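Local coordinates for protein pectate lyase 1 (Juniperus ashei, PDB 1PXZ) that cleaves pectate by beta-elimination with low activity, probably with the help of a bound calcium ion, and is the major allergen of mountain cedar pollen, at residues 48-53 with 79-84; 121-126 with 151-156; 60-65 with 84-89; 40-45 with 69-74. One frame throughout, in Å; residues are numbered along the deposited sequence.

How the contacts relate
All four contacts belong to a right-handed parallel beta-helix, three of them near one end and contact 2 close to the middle. Contacts 1 and 3 share Leu84 and have centres 12 Å apart; their second segments, 79-84 and 84-89, are consecutive. Contact 3 also leans on contact 4, 13 Å away between centres: Tyr41 OH and Ile70 CD1 pack against the helix at 60-62. Contact 2 meets contact 4 where Leu121 touches Phe72. It is also the contact beside the probable calcium site, with the side chain of Asp151 about 3 Å from that of Asp173 between nearest atoms; contacts 1 and 4 lie away from the probable calcium and active sites.

Contact 1: residues 48-53 with 79-84; sequences DNPVNP and KLKMPL
Lys81 reaches past Pro50, crossing it at a slant, to the Asp48 carbonyl, and every atom of its side chain meets one or both. Its CB touches the carboxylate and the proline ring, 3.8 Å from Asp48 OD2 and 3.9 Å from Pro50 CG. Lys81 CG passes the Asp48 carbonyl, Lys81 CD comes closer, 3.6 Å from Asp48 O, and Lys81 CE lies 3.8 Å from Asp48 O. The chain is extended up to its last torsion, where a bend (chi4 53°) turns the amine back, and Lys81 NZ donates a hydrogen bond of 3.1 Å to Asp48 O, in the carbonyl plane. The backbone N of the same lysine donates to Asp48 OD2 at 2.9 Å, almost straight at 177°, arriving on the anti side of the carboxylate. One residue thus holds Asp48 at both main chain and side chain. The two charges do not touch: Lys81 NZ stays 5.7 Å from Asp48 OD2, while Asp48 OD1 forms a salt bridge with Arg59. Leu80 CD2 packs against the carboxylate carbon of Asp48. Pro50 CG meets Met82 CG at 3.7 Å, the two side chains crossing at about a right angle. Just before the proline, Asn49 OD1 accepts from Val51 N in an Asx turn. Residues 79-83 belong to an IgE-binding region. Arg59 of helix 58-63 also hydrogen-bonds to Met82 O and Pro83 O, so this helix ties both loops together, while strand 132-137 adjoins through Leu135, joined to Pro50 by a backbone hydrogen bond, and Val134, touching Met82.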
loop_
_atom_site.group_PDB
_atom_site.type_symbol
_atom_site.label_atom_id
_atom_site.label_comp_id
_atom_site.label_asym_id
_atom_site.label_seq_id
_atom_site.Cartn_x
_atom_site.Cartn_y
_atom_site.Cartn_z
ATOM N N ASP A 48 -2.840 -24.405 4.123
ATOM C CA ASP A 48 -3.341 -23.444 5.093
ATOM C C ASP A 48 -4.285 -24.123 6.090
ATOM O O ASP A 48 -5.317 -24.648 5.673
ATOM C CB ASP A 48 -4.091 -22.269 4.429
ATOM C CG ASP A 48 -4.377 -21.140 5.412
ATOM O OD1 ASP A 48 -3.480 -20.801 6.213
ATOM O OD2 ASP A 48 -5.480 -20.548 5.396
ATOM N N ASN A 49 -3.947 -24.091 7.367
ATOM C CA ASN A 49 -4.844 -24.466 8.457
ATOM C C ASN A 49 -5.011 -23.243 9.364
ATOM O O ASN A 49 -4.142 -22.926 10.162
ATOM C CB ASN A 49 -4.319 -25.666 9.247
ATOM C CG ASN A 49 -5.320 -26.108 10.298
ATOM O OD1 ASN A 49 -6.165 -25.341 10.767
ATOM N ND2 ASN A 49 -5.247 -27.377 10.696
ATOM N N PRO A 50 -6.138 -22.557 9.219
ATOM C CA PRO A 50 -6.357 -21.295 9.912
ATOM C C PRO A 50 -6.237 -21.356 11.430
ATOM O O PRO A 50 -5.814 -20.351 12.019
ATOM C CB PRO A 50 -7.802 -20.918 9.547
ATOM C CG PRO A 50 -8.268 -21.869 8.519
ATOM C CD PRO A 50 -7.249 -22.948 8.333
ATOM N N VAL A 51 -6.595 -22.462 12.069
ATOM C CA VAL A 51 -6.644 -22.486 13.533
ATOM C C VAL A 51 -5.435 -23.163 14.164
ATOM O O VAL A 51 -5.216 -23.115 15.385
ATOM C CB VAL A 51 -7.913 -23.190 14.048
ATOM C CG1 VAL A 51 -9.156 -22.379 13.704
ATOM C CG2 VAL A 51 -8.011 -24.614 13.493
ATOM N N ASN A 52 -4.620 -23.806 13.336
ATOM C CA ASN A 52 -3.502 -24.606 13.840
ATOM C C ASN A 52 -2.505 -24.773 12.703
ATOM O O ASN A 52 -2.317 -25.881 12.193
ATOM C CB ASN A 52 -4.043 -25.958 14.344
ATOM C CG ASN A 52 -3.094 -26.681 15.260
ATOM O OD1 ASN A 52 -1.911 -26.308 15.311
ATOM N ND2 ASN A 52 -3.507 -27.700 16.009
ATOM N N PRO A 53 -1.888 -23.675 12.264
ATOM C CA PRO A 53 -0.965 -23.729 11.124
ATOM C C PRO A 53 0.265 -24.576 11.391
ATOM O O PRO A 53 0.806 -24.614 12.493
ATOM C CB PRO A 53 -0.567 -22.262 10.923
ATOM C CG PRO A 53 -0.854 -21.599 12.233
ATOM C CD PRO A 53 -2.049 -22.317 12.813
ATOM N N LYS A 79 -3.995 -20.327 -1.878
ATOM C CA LYS A 79 -5.384 -19.950 -1.623
ATOM C C LYS A 79 -5.661 -20.105 -0.125
ATOM O O LYS A 79 -5.721 -21.222 0.405
ATOM C CB LYS A 79 -6.403 -20.761 -2.436
ATOM C CG LYS A 79 -7.849 -20.317 -2.179
ATOM C CD LYS A 79 -8.841 -21.063 -3.062
ATOM C CE LYS A 79 -10.260 -20.564 -2.870
ATOM N NZ LYS A 79 -11.288 -21.426 -3.522
ATOM N N LEU A 80 -5.819 -18.981 0.565
ATOM C CA LEU A 80 -6.038 -19.073 2.012
ATOM C C LEU A 80 -7.464 -19.447 2.365
ATOM O O LEU A 80 -8.413 -19.157 1.623
ATOM C CB LEU A 80 -5.672 -17.742 2.678
ATOM C CG LEU A 80 -4.222 -17.296 2.506
ATOM C CD1 LEU A 80 -4.096 -15.824 2.874
ATOM C CD2 LEU A 80 -3.289 -18.144 3.357
ATOM N N LYS A 81 -7.652 -20.072 3.533
ATOM C CA LYS A 81 -8.991 -20.505 3.904
ATOM C C LYS A 81 -9.704 -19.480 4.785
ATOM O O LYS A 81 -10.926 -19.516 4.884
ATOM C CB LYS A 81 -8.969 -21.824 4.669
ATOM C CG LYS A 81 -8.495 -23.041 3.883
ATOM C CD LYS A 81 -8.793 -24.286 4.699
ATOM C CE LYS A 81 -8.514 -25.567 3.937
ATOM N NZ LYS A 81 -7.149 -25.612 3.358
ATOM N N MET A 82 -8.919 -18.616 5.422
ATOM C CA MET A 82 -9.434 -17.543 6.254
ATOM C C MET A 82 -8.521 -16.320 6.125
ATOM O O MET A 82 -7.411 -16.481 5.612
ATOM C CB MET A 82 -9.515 -17.982 7.718
ATOM C CG MET A 82 -10.579 -19.054 7.970
ATOM S SD MET A 82 -12.265 -18.452 7.789
ATOM C CE MET A 82 -12.417 -17.431 9.256
ATOM N N PRO A 83 -8.937 -15.150 6.564
ATOM C CA PRO A 83 -8.019 -13.994 6.534
ATOM C C PRO A 83 -6.688 -14.324 7.202
ATOM O O PRO A 83 -6.643 -14.993 8.233
ATOM C CB PRO A 83 -8.780 -12.961 7.372
ATOM C CG PRO A 83 -10.222 -13.293 7.121
ATOM C CD PRO A 83 -10.257 -14.810 7.119
ATOM N N LEU A 84 -5.574 -13.931 6.608
ATOM C CA LEU A 84 -4.280 -14.188 7.223
ATOM C C LEU A 84 -3.868 -12.953 8.010
ATOM O O LEU A 84 -3.585 -11.936 7.371
ATOM C CB LEU A 84 -3.240 -14.484 6.159
ATOM C CG LEU A 84 -1.784 -14.523 6.625
ATOM C CD1 LEU A 84 -1.612 -15.454 7.815
ATOM C CD2 LEU A 84 -0.882 -14.941 5.471
#

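Contact 2: residues 121-126 with 151-156; sequences LHIHGC and DAITMR
Asp151 OD1 accepts a hydrogen bond from Gly174 N, while the carbonyl of the same residue lies against Cys126, with Asp151 O 3.9 Å from Cys126 CB. The contact spans the interior of the parallel beta-helix, joining strand 122-124 on one wall to strand 153-156 on another. No hydrogen bond links the two segments, since each strand pairs with neighbouring coils of its own sheet; packing of side chains on each other and on the backbone of 151-152 joins them. Ile123 uses both of its branches. Its CG2 is anti to the backbone N (chi1, measured to CG1, is -48°) and presses on the methyl of Ala152, with Ile123 CG2 3.7 Å from Ala152 CB. The longer branch reaches further, bringing Ile123 CD1 to 4.0 Å from Ile153 CG1, and the two isoleucines cross at about a right angle. Leu108 and Met110 of strand 108-111 and Ile163 of strand 161-164 continue this apolar interior around them. Asp151 CB is directed away from 121-126, and between nearest atoms its side chain lies about 3 Å from that of Asp173 and about 4 Å from that of Asp177, both calcium ligands by similarity. The bond from Gly174 N thus fixes one carboxylate oxygen beside the probable metal site. The Ala152 methyl faces Ile123 CG2 and Cys126 SG, which lie next to each other, with Ala152 CB 4.1 Å from the sulfur. Bound covalently to Cys107 SG in a disulfide, Cys126 SG also packs on the backbone, 3.6 Å from Ala152 CA.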
loop_
_atom_site.group_PDB
_atom_site.type_symbol
_atom_site.label_atom_id
_atom_site.label_comp_id
_atom_site.label_asym_id
_atom_site.label_seq_id
_atom_site.Cartn_x
_atom_site.Cartn_y
_atom_site.Cartn_z
ATOM N N LEU A 121 5.085 -9.351 -3.912
ATOM C CA LEU A 121 4.004 -10.319 -3.992
ATOM C C LEU A 121 3.014 -9.972 -5.100
ATOM O O LEU A 121 2.727 -8.811 -5.405
ATOM C CB LEU A 121 3.206 -10.383 -2.686
ATOM C CG LEU A 121 4.013 -10.590 -1.406
ATOM C CD1 LEU A 121 3.137 -10.440 -0.172
ATOM C CD2 LEU A 121 4.705 -11.956 -1.486
ATOM N N HIS A 122 2.454 -11.033 -5.690
ATOM C CA HIS A 122 1.276 -10.815 -6.534
ATOM C C HIS A 122 0.024 -11.045 -5.692
ATOM O O HIS A 122 -0.070 -12.130 -5.084
ATOM C CB HIS A 122 1.232 -11.787 -7.692
ATOM C CG HIS A 122 2.413 -11.825 -8.598
ATOM N ND1 HIS A 122 2.381 -11.168 -9.820
ATOM C CD2 HIS A 122 3.621 -12.434 -8.509
ATOM C CE1 HIS A 122 3.536 -11.366 -10.436
ATOM N NE2 HIS A 122 4.305 -12.124 -9.671
ATOM N N ILE A 123 -0.926 -10.141 -5.612
ATOM C CA ILE A 123 -2.165 -10.452 -4.883
ATOM C C ILE A 123 -3.327 -10.107 -5.797
ATOM O O ILE A 123 -3.401 -8.970 -6.253
ATOM C CB ILE A 123 -2.293 -9.720 -3.543
ATOM C CG1 ILE A 123 -1.027 -9.817 -2.699
ATOM C CG2 ILE A 123 -3.509 -10.217 -2.778
ATOM C CD1 ILE A 123 -1.025 -9.034 -1.404
ATOM N N HIS A 124 -4.187 -11.080 -6.076
ATOM C CA HIS A 124 -5.343 -10.801 -6.922
ATOM C C HIS A 124 -6.442 -11.825 -6.666
ATOM O O HIS A 124 -6.128 -12.892 -6.134
ATOM C CB HIS A 124 -4.927 -10.824 -8.392
ATOM C CG HIS A 124 -4.228 -12.094 -8.746
ATOM N ND1 HIS A 124 -4.938 -13.268 -8.914
ATOM C CD2 HIS A 124 -2.929 -12.394 -8.964
ATOM C CE1 HIS A 124 -4.102 -14.240 -9.224
ATOM N NE2 HIS A 124 -2.883 -13.735 -9.257
ATOM N N GLY A 125 -7.660 -11.468 -7.027
ATOM C CA GLY A 125 -8.815 -12.315 -6.809
ATOM C C GLY A 125 -9.174 -12.468 -5.340
ATOM O O GLY A 125 -9.793 -13.474 -4.984
ATOM N N CYS A 126 -8.825 -11.519 -4.465
ATOM C CA CYS A 126 -9.206 -11.679 -3.071
ATOM C C CYS A 126 -10.718 -11.614 -2.919
ATOM O O CYS A 126 -11.410 -10.864 -3.606
ATOM C CB CYS A 126 -8.564 -10.604 -2.176
ATOM S SG CYS A 126 -6.758 -10.586 -2.346
ATOM N N ASP A 151 -10.413 -7.374 0.428
ATOM C CA ASP A 151 -9.328 -6.436 0.199
ATOM C C ASP A 151 -8.014 -7.187 0.073
ATOM O O ASP A 151 -7.815 -8.182 0.778
ATOM C CB ASP A 151 -9.189 -5.428 1.343
ATOM C CG ASP A 151 -10.417 -4.567 1.560
ATOM O OD1 ASP A 151 -11.118 -4.266 0.578
ATOM O OD2 ASP A 151 -10.697 -4.199 2.719
ATOM N N ALA A 152 -7.110 -6.717 -0.772
ATOM C CA ALA A 152 -5.830 -7.420 -0.864
ATOM C C ALA A 152 -4.996 -7.251 0.403
ATOM O O ALA A 152 -4.380 -8.177 0.907
ATOM C CB ALA A 152 -5.034 -6.927 -2.064
ATOM N N ILE A 153 -4.950 -6.023 0.909
ATOM C CA ILE A 153 -4.149 -5.738 2.098
ATOM C C ILE A 153 -4.956 -4.858 3.026
ATOM O O ILE A 153 -5.416 -3.796 2.569
ATOM C CB ILE A 153 -2.842 -5.030 1.691
ATOM C CG1 ILE A 153 -1.908 -5.873 0.822
ATOM C CG2 ILE A 153 -2.122 -4.526 2.939
ATOM C CD1 ILE A 153 -0.710 -5.136 0.263
ATOM N N THR A 154 -5.139 -5.286 4.267
ATOM C CA THR A 154 -5.948 -4.458 5.178
ATOM C C THR A 154 -5.142 -4.103 6.416
ATOM O O THR A 154 -4.561 -5.034 6.980
ATOM C CB THR A 154 -7.230 -5.190 5.610
ATOM O OG1 THR A 154 -8.050 -5.418 4.461
ATOM C CG2 THR A 154 -8.038 -4.330 6.571
ATOM N N MET A 155 -5.105 -2.835 6.812
ATOM C CA MET A 155 -4.359 -2.445 8.012
ATOM C C MET A 155 -5.292 -1.715 8.977
ATOM O O MET A 155 -5.929 -0.736 8.574
ATOM C CB MET A 155 -3.152 -1.564 7.681
ATOM C CG MET A 155 -2.027 -2.319 6.967
ATOM S SD MET A 155 -0.811 -1.153 6.272
ATOM C CE MET A 155 -1.714 -0.808 4.751
ATOM N N ARG A 156 -5.373 -2.211 10.212
ATOM C CA ARG A 156 -6.198 -1.600 11.250
ATOM C C ARG A 156 -5.308 -1.316 12.454
ATOM O O ARG A 156 -4.729 -2.256 13.010
ATOM C CB ARG A 156 -7.352 -2.510 11.638
ATOM C CG ARG A 156 -8.326 -1.945 12.645
ATOM C CD ARG A 156 -9.429 -2.945 12.944
ATOM N NE ARG A 156 -9.616 -3.338 14.318
ATOM C CZ ARG A 156 -8.930 -3.222 15.432
ATOM N NH1 ARG A 156 -7.749 -2.620 15.503
ATOM N NH2 ARG A 156 -9.429 -3.731 16.561
#

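Contact 3: residues 60-65 with 84-89; sequences YGATRE and LYVAGH
Helix 58-63 runs beside the chain that leaves strand 84-85, and the two backbones draw close at Ala62 and Val86, whose CA atoms are 5.0 Å apart. One bond joins them directly: Ala87 N donates to Ala62 O at 2.9 Å, straight at 171° and nearly along the C=O axis. Ala62 faces the strand side, its CB 4.0 Å from Leu84 CD1, which the leucine presents because its CG is anti to the backbone N (chi1 169°). Thr63 offers its methyl, with Thr63 CG2 3.7 Å from Tyr85 O, and keeps OG1 for Arg59 O and for Arg64. Ala87 CB touches two carbonyl oxygens, 3.4 Å from Ala62 O and 3.5 Å from Arg64 O. Arg64 turns back over the helix: its NE sits above the centre of the Tyr60 ring and donates to Tyr60 O, while its NH2 reaches Thr63 OG1 at 2.9 Å, in the guanidinium plane. At the exposed end, water 2 accepts from Gly88 N at 2.9 Å and donates a weak bond to Glu65 OE2, a loose bridge. Chemically, one nearly straight backbone bond, with close packing of small residues, joins the helix to this coil, consistent with a fixed spacing.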
loop_
_atom_site.group_PDB
_atom_site.type_symbol
_atom_site.label_atom_id
_atom_site.label_comp_id
_atom_site.label_asym_id
_atom_site.label_seq_id
_atom_site.Cartn_x
_atom_site.Cartn_y
_atom_site.Cartn_z
ATOM N N TYR A 60 1.905 -20.239 9.378
ATOM C CA TYR A 60 2.784 -20.462 10.538
ATOM C C TYR A 60 3.846 -19.385 10.634
ATOM O O TYR A 60 4.104 -18.804 11.676
ATOM C CB TYR A 60 3.443 -21.838 10.403
ATOM C CG TYR A 60 4.340 -22.240 11.562
ATOM C CD1 TYR A 60 3.824 -22.928 12.654
ATOM C CD2 TYR A 60 5.696 -21.943 11.562
ATOM C CE1 TYR A 60 4.628 -23.308 13.726
ATOM C CE2 TYR A 60 6.504 -22.313 12.623
ATOM C CZ TYR A 60 5.970 -22.992 13.692
ATOM O OH TYR A 60 6.813 -23.344 14.724
ATOM N N GLY A 61 4.571 -19.091 9.558
ATOM C CA GLY A 61 5.619 -18.091 9.778
ATOM C C GLY A 61 5.039 -16.719 10.065
ATOM O O GLY A 61 5.575 -15.952 10.872
ATOM N N ALA A 62 3.933 -16.387 9.396
ATOM C CA ALA A 62 3.366 -15.037 9.549
ATOM C C ALA A 62 2.807 -14.797 10.937
ATOM O O ALA A 62 2.685 -13.658 11.377
ATOM C CB ALA A 62 2.289 -14.823 8.494
ATOM N N THR A 63 2.447 -15.852 11.691
ATOM C CA THR A 63 1.850 -15.632 12.995
ATOM C C THR A 63 2.842 -15.781 14.150
ATOM O O THR A 63 2.434 -15.632 15.311
ATOM C CB THR A 63 0.689 -16.627 13.261
ATOM O OG1 THR A 63 1.166 -17.955 13.005
ATOM C CG2 THR A 63 -0.468 -16.360 12.308
ATOM N N ARG A 64 4.108 -16.079 13.874
ATOM C CA ARG A 64 5.019 -16.254 15.006
ATOM C C ARG A 64 5.228 -14.925 15.717
ATOM O O ARG A 64 5.182 -13.840 15.125
ATOM C CB ARG A 64 6.370 -16.821 14.571
ATOM C CG ARG A 64 6.376 -18.225 14.016
ATOM C CD ARG A 64 5.721 -19.286 14.895
ATOM N NE ARG A 64 4.283 -19.327 14.612
ATOM C CZ ARG A 64 3.389 -20.054 15.269
ATOM N NH1 ARG A 64 3.733 -20.852 16.282
ATOM N NH2 ARG A 64 2.112 -19.992 14.914
ATOM N N GLU A 65 5.493 -14.977 17.029
ATOM C CA GLU A 65 5.837 -13.737 17.723
ATOM C C GLU A 65 7.250 -13.301 17.368
ATOM O O GLU A 65 7.530 -12.106 17.269
ATOM C CB GLU A 65 5.694 -13.903 19.241
ATOM C CG GLU A 65 4.387 -13.379 19.811
ATOM C CD GLU A 65 3.339 -12.974 18.790
ATOM O OE1 GLU A 65 2.622 -13.860 18.246
ATOM O OE2 GLU A 65 3.238 -11.739 18.551
ATOM N N LEU A 84 -5.574 -13.931 6.608
ATOM C CA LEU A 84 -4.280 -14.188 7.223
ATOM C C LEU A 84 -3.868 -12.953 8.010
ATOM O O LEU A 84 -3.585 -11.936 7.371
ATOM C CB LEU A 84 -3.240 -14.484 6.159
ATOM C CG LEU A 84 -1.784 -14.523 6.625
ATOM C CD1 LEU A 84 -1.612 -15.454 7.815
ATOM C CD2 LEU A 84 -0.882 -14.941 5.471
ATOM N N TYR A 85 -3.855 -13.075 9.329
ATOM C CA TYR A 85 -3.331 -12.005 10.166
ATOM C C TYR A 85 -1.819 -12.148 10.287
ATOM O O TYR A 85 -1.322 -13.212 10.666
ATOM C CB TYR A 85 -4.006 -12.061 11.536
ATOM C CG TYR A 85 -5.399 -11.496 11.416
ATOM C CD1 TYR A 85 -5.591 -10.128 11.547
ATOM C CD2 TYR A 85 -6.471 -12.339 11.170
ATOM C CE1 TYR A 85 -6.856 -9.587 11.438
ATOM C CE2 TYR A 85 -7.738 -11.793 11.061
ATOM C CZ TYR A 85 -7.918 -10.435 11.195
ATOM O OH TYR A 85 -9.184 -9.898 11.086
ATOM N N VAL A 86 -1.115 -11.084 9.940
ATOM C CA VAL A 86 0.338 -11.057 9.912
ATOM C C VAL A 86 0.847 -10.361 11.176
ATOM O O VAL A 86 0.523 -9.189 11.431
ATOM C CB VAL A 86 0.908 -10.345 8.673
ATOM C CG1 VAL A 86 2.440 -10.317 8.747
ATOM C CG2 VAL A 86 0.493 -10.992 7.355
ATOM N N ALA A 87 1.636 -11.029 11.997
ATOM C CA ALA A 87 2.134 -10.454 13.244
ATOM C C ALA A 87 3.123 -9.328 13.008
ATOM O O ALA A 87 3.622 -9.067 11.908
ATOM C CB ALA A 87 2.753 -11.598 14.063
ATOM N N GLY A 88 3.509 -8.588 14.049
ATOM C CA GLY A 88 4.500 -7.527 13.811
ATOM C C GLY A 88 5.904 -8.092 13.643
ATOM O O GLY A 88 6.109 -9.283 13.920
ATOM N N HIS A 89 6.841 -7.264 13.200
ATOM C CA HIS A 89 8.227 -7.654 12.956
ATOM C C HIS A 89 8.292 -8.815 11.982
ATOM O O HIS A 89 8.876 -9.871 12.202
ATOM C CB HIS A 89 8.924 -8.000 14.288
ATOM C CG HIS A 89 9.075 -6.713 15.070
ATOM N ND1 HIS A 89 8.180 -6.288 16.005
ATOM C CD2 HIS A 89 10.031 -5.761 14.973
ATOM C CE1 HIS A 89 8.581 -5.120 16.494
ATOM N NE2 HIS A 89 9.696 -4.789 15.883
HETATM O O HOH W 1 5.506 -10.256 16.485
HETATM O O HOH W 2 2.613 -8.863 16.828
#

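Contact 4: residues 40-45 with 69-74; sequences FYTVTS and WIIFSQ
Phe40 drives the edge of its ring at the face of the Trp69 indole, an offset edge-to-face pair with planes at 78° and Phe40 CE1 3.7 Å from Trp69 CD1. The two residues open a parallel strand pair, 40-43 beside 69-72, near one end of the parallel beta-helix. On the face with Phe40 and Trp69, Thr42 makes the next bump: its OG1 rests 3.6 Å from Ile71 CD1, and its methyl fills the dip beside Ser73, with Thr42 CG2 3.6 Å from Ser73 CB. The opposite face, with Tyr41, Val43, Ile70 and Phe72, is largely apolar, and Leu58 of helix 58-63 touches the last three. Val43 lies alongside Phe72 and crosses Ile70, with Val43 CB 3.7 Å from Phe72 CD2 and Val43 CG2 3.7 Å from Ile70 CG2. Tyr41 lies alongside Ile70, CD2 to CG1, and sends its hydroxyl to Thr57 O and Gly56 N. Tyr41 N, Ile71 N and Val43 N donate the hydrogen bonds between the strands, to Trp69 O, Tyr41 O and Ile71 O. At the end of strand 40-43, Val43 O takes two donors from one serine: Ser73 N at 3.0 Å and, on a lone pair, Ser73 OG at 3.2 Å.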
loop_
_atom_site.group_PDB
_atom_site.type_symbol
_atom_site.label_atom_id
_atom_site.label_comp_id
_atom_site.label_asym_id
_atom_site.label_seq_id
_atom_site.Cartn_x
_atom_site.Cartn_y
_atom_site.Cartn_z
ATOM N N PHE A 40 15.664 -15.987 8.748
ATOM C CA PHE A 40 14.926 -16.287 7.541
ATOM C C PHE A 40 13.978 -17.463 7.796
ATOM O O PHE A 40 14.377 -18.394 8.488
ATOM C CB PHE A 40 15.850 -16.644 6.385
ATOM C CG PHE A 40 16.665 -15.464 5.858
ATOM C CD1 PHE A 40 16.033 -14.434 5.178
ATOM C CD2 PHE A 40 18.034 -15.418 6.044
ATOM C CE1 PHE A 40 16.781 -13.367 4.685
ATOM C CE2 PHE A 40 18.781 -14.351 5.570
ATOM C CZ PHE A 40 18.145 -13.317 4.892
ATOM N N TYR A 41 12.777 -17.418 7.255
ATOM C CA TYR A 41 11.759 -18.461 7.333
ATOM C C TYR A 41 11.359 -18.838 5.912
ATOM O O TYR A 41 10.936 -17.988 5.116
ATOM C CB TYR A 41 10.529 -18.014 8.147
ATOM C CG TYR A 41 9.403 -19.044 8.160
ATOM C CD1 TYR A 41 9.360 -20.037 9.130
ATOM C CD2 TYR A 41 8.377 -19.041 7.220
ATOM C CE1 TYR A 41 8.327 -20.964 9.126
ATOM C CE2 TYR A 41 7.350 -19.953 7.192
ATOM C CZ TYR A 41 7.337 -20.934 8.173
ATOM O OH TYR A 41 6.299 -21.832 8.133
ATOM N N THR A 42 11.411 -20.125 5.571
ATOM C CA THR A 42 11.075 -20.487 4.194
ATOM C C THR A 42 9.728 -21.188 4.139
ATOM O O THR A 42 9.503 -22.144 4.894
ATOM C CB THR A 42 12.158 -21.397 3.559
ATOM O OG1 THR A 42 13.424 -20.717 3.570
ATOM C CG2 THR A 42 11.783 -21.711 2.115
ATOM N N VAL A 43 8.865 -20.699 3.263
ATOM C CA VAL A 43 7.594 -21.348 2.974
ATOM C C VAL A 43 7.863 -22.494 1.997
ATOM O O VAL A 43 8.314 -22.228 0.879
ATOM C CB VAL A 43 6.531 -20.398 2.380
ATOM C CG1 VAL A 43 5.255 -21.168 2.092
ATOM C CG2 VAL A 43 6.286 -19.241 3.341
ATOM N N THR A 44 7.606 -23.717 2.477
ATOM C CA THR A 44 7.826 -24.886 1.629
ATOM C C THR A 44 6.513 -25.549 1.234
ATOM O O THR A 44 6.533 -26.465 0.435
ATOM C CB THR A 44 8.710 -25.920 2.355
ATOM O OG1 THR A 44 8.086 -26.241 3.608
ATOM C CG2 THR A 44 10.045 -25.268 2.662
ATOM N N SER A 45 5.393 -25.101 1.778
ATOM C CA SER A 45 4.100 -25.715 1.519
ATOM C C SER A 45 3.028 -24.677 1.212
ATOM O O SER A 45 3.074 -23.587 1.795
ATOM C CB SER A 45 3.647 -26.508 2.748
ATOM O OG SER A 45 2.289 -26.850 2.619
ATOM N N TRP A 69 11.939 -13.206 8.559
ATOM C CA TRP A 69 12.004 -12.707 7.186
ATOM C C TRP A 69 11.527 -13.857 6.310
ATOM O O TRP A 69 12.310 -14.797 6.095
ATOM C CB TRP A 69 13.418 -12.213 6.875
ATOM C CG TRP A 69 13.509 -11.403 5.614
ATOM C CD1 TRP A 69 13.437 -11.856 4.337
ATOM C CD2 TRP A 69 13.689 -9.979 5.520
ATOM N NE1 TRP A 69 13.562 -10.811 3.449
ATOM C CE2 TRP A 69 13.714 -9.657 4.153
ATOM C CE3 TRP A 69 13.826 -8.963 6.471
ATOM C CZ2 TRP A 69 13.876 -8.350 3.681
ATOM C CZ3 TRP A 69 13.983 -7.660 6.009
ATOM C CH2 TRP A 69 14.002 -7.383 4.640
ATOM N N ILE A 70 10.281 -13.763 5.864
ATOM C CA ILE A 70 9.669 -14.893 5.155
ATOM C C ILE A 70 9.922 -14.861 3.653
ATOM O O ILE A 70 9.713 -13.850 2.975
ATOM C CB ILE A 70 8.165 -14.933 5.477
ATOM C CG1 ILE A 70 7.915 -15.102 6.979
ATOM C CG2 ILE A 70 7.435 -15.990 4.662
ATOM C CD1 ILE A 70 6.530 -14.638 7.417
ATOM N N ILE A 71 10.414 -16.004 3.160
ATOM C CA ILE A 71 10.719 -16.175 1.733
ATOM C C ILE A 71 10.080 -17.473 1.225
ATOM O O ILE A 71 9.526 -18.237 2.011
ATOM C CB ILE A 71 12.221 -16.259 1.470
ATOM C CG1 ILE A 71 12.869 -17.428 2.235
ATOM C CG2 ILE A 71 12.929 -14.959 1.823
ATOM C CD1 ILE A 71 14.276 -17.732 1.771
ATOM N N PHE A 72 10.132 -17.728 -0.073
ATOM C CA PHE A 72 9.358 -18.858 -0.619
ATOM C C PHE A 72 10.263 -19.807 -1.396
ATOM O O PHE A 72 11.078 -19.332 -2.182
ATOM C CB PHE A 72 8.227 -18.314 -1.487
ATOM C CG PHE A 72 7.203 -17.473 -0.730
ATOM C CD1 PHE A 72 7.476 -16.144 -0.441
ATOM C CD2 PHE A 72 5.992 -17.985 -0.321
ATOM C CE1 PHE A 72 6.562 -15.354 0.256
ATOM C CE2 PHE A 72 5.078 -17.212 0.374
ATOM C CZ PHE A 72 5.346 -15.878 0.658
ATOM N N SER A 73 10.137 -21.112 -1.170
ATOM C CA SER A 73 11.042 -22.100 -1.751
ATOM C C SER A 73 10.780 -22.346 -3.223
ATOM O O SER A 73 11.569 -22.927 -3.977
ATOM C CB SER A 73 10.902 -23.426 -0.981
ATOM O OG SER A 73 9.654 -24.015 -1.344
ATOM N N GLN A 74 9.643 -21.920 -3.736
ATOM C CA GLN A 74 9.286 -22.172 -5.117
ATOM C C GLN A 74 8.166 -21.236 -5.555
ATOM O O GLN A 74 7.549 -20.609 -4.697
ATOM C CB GLN A 74 8.781 -23.621 -5.251
ATOM C CG GLN A 74 7.422 -23.785 -4.606
ATOM C CD GLN A 74 6.695 -25.067 -4.960
ATOM O OE1 GLN A 74 5.736 -25.083 -5.744
ATOM N NE2 GLN A 74 7.157 -26.160 -4.350
#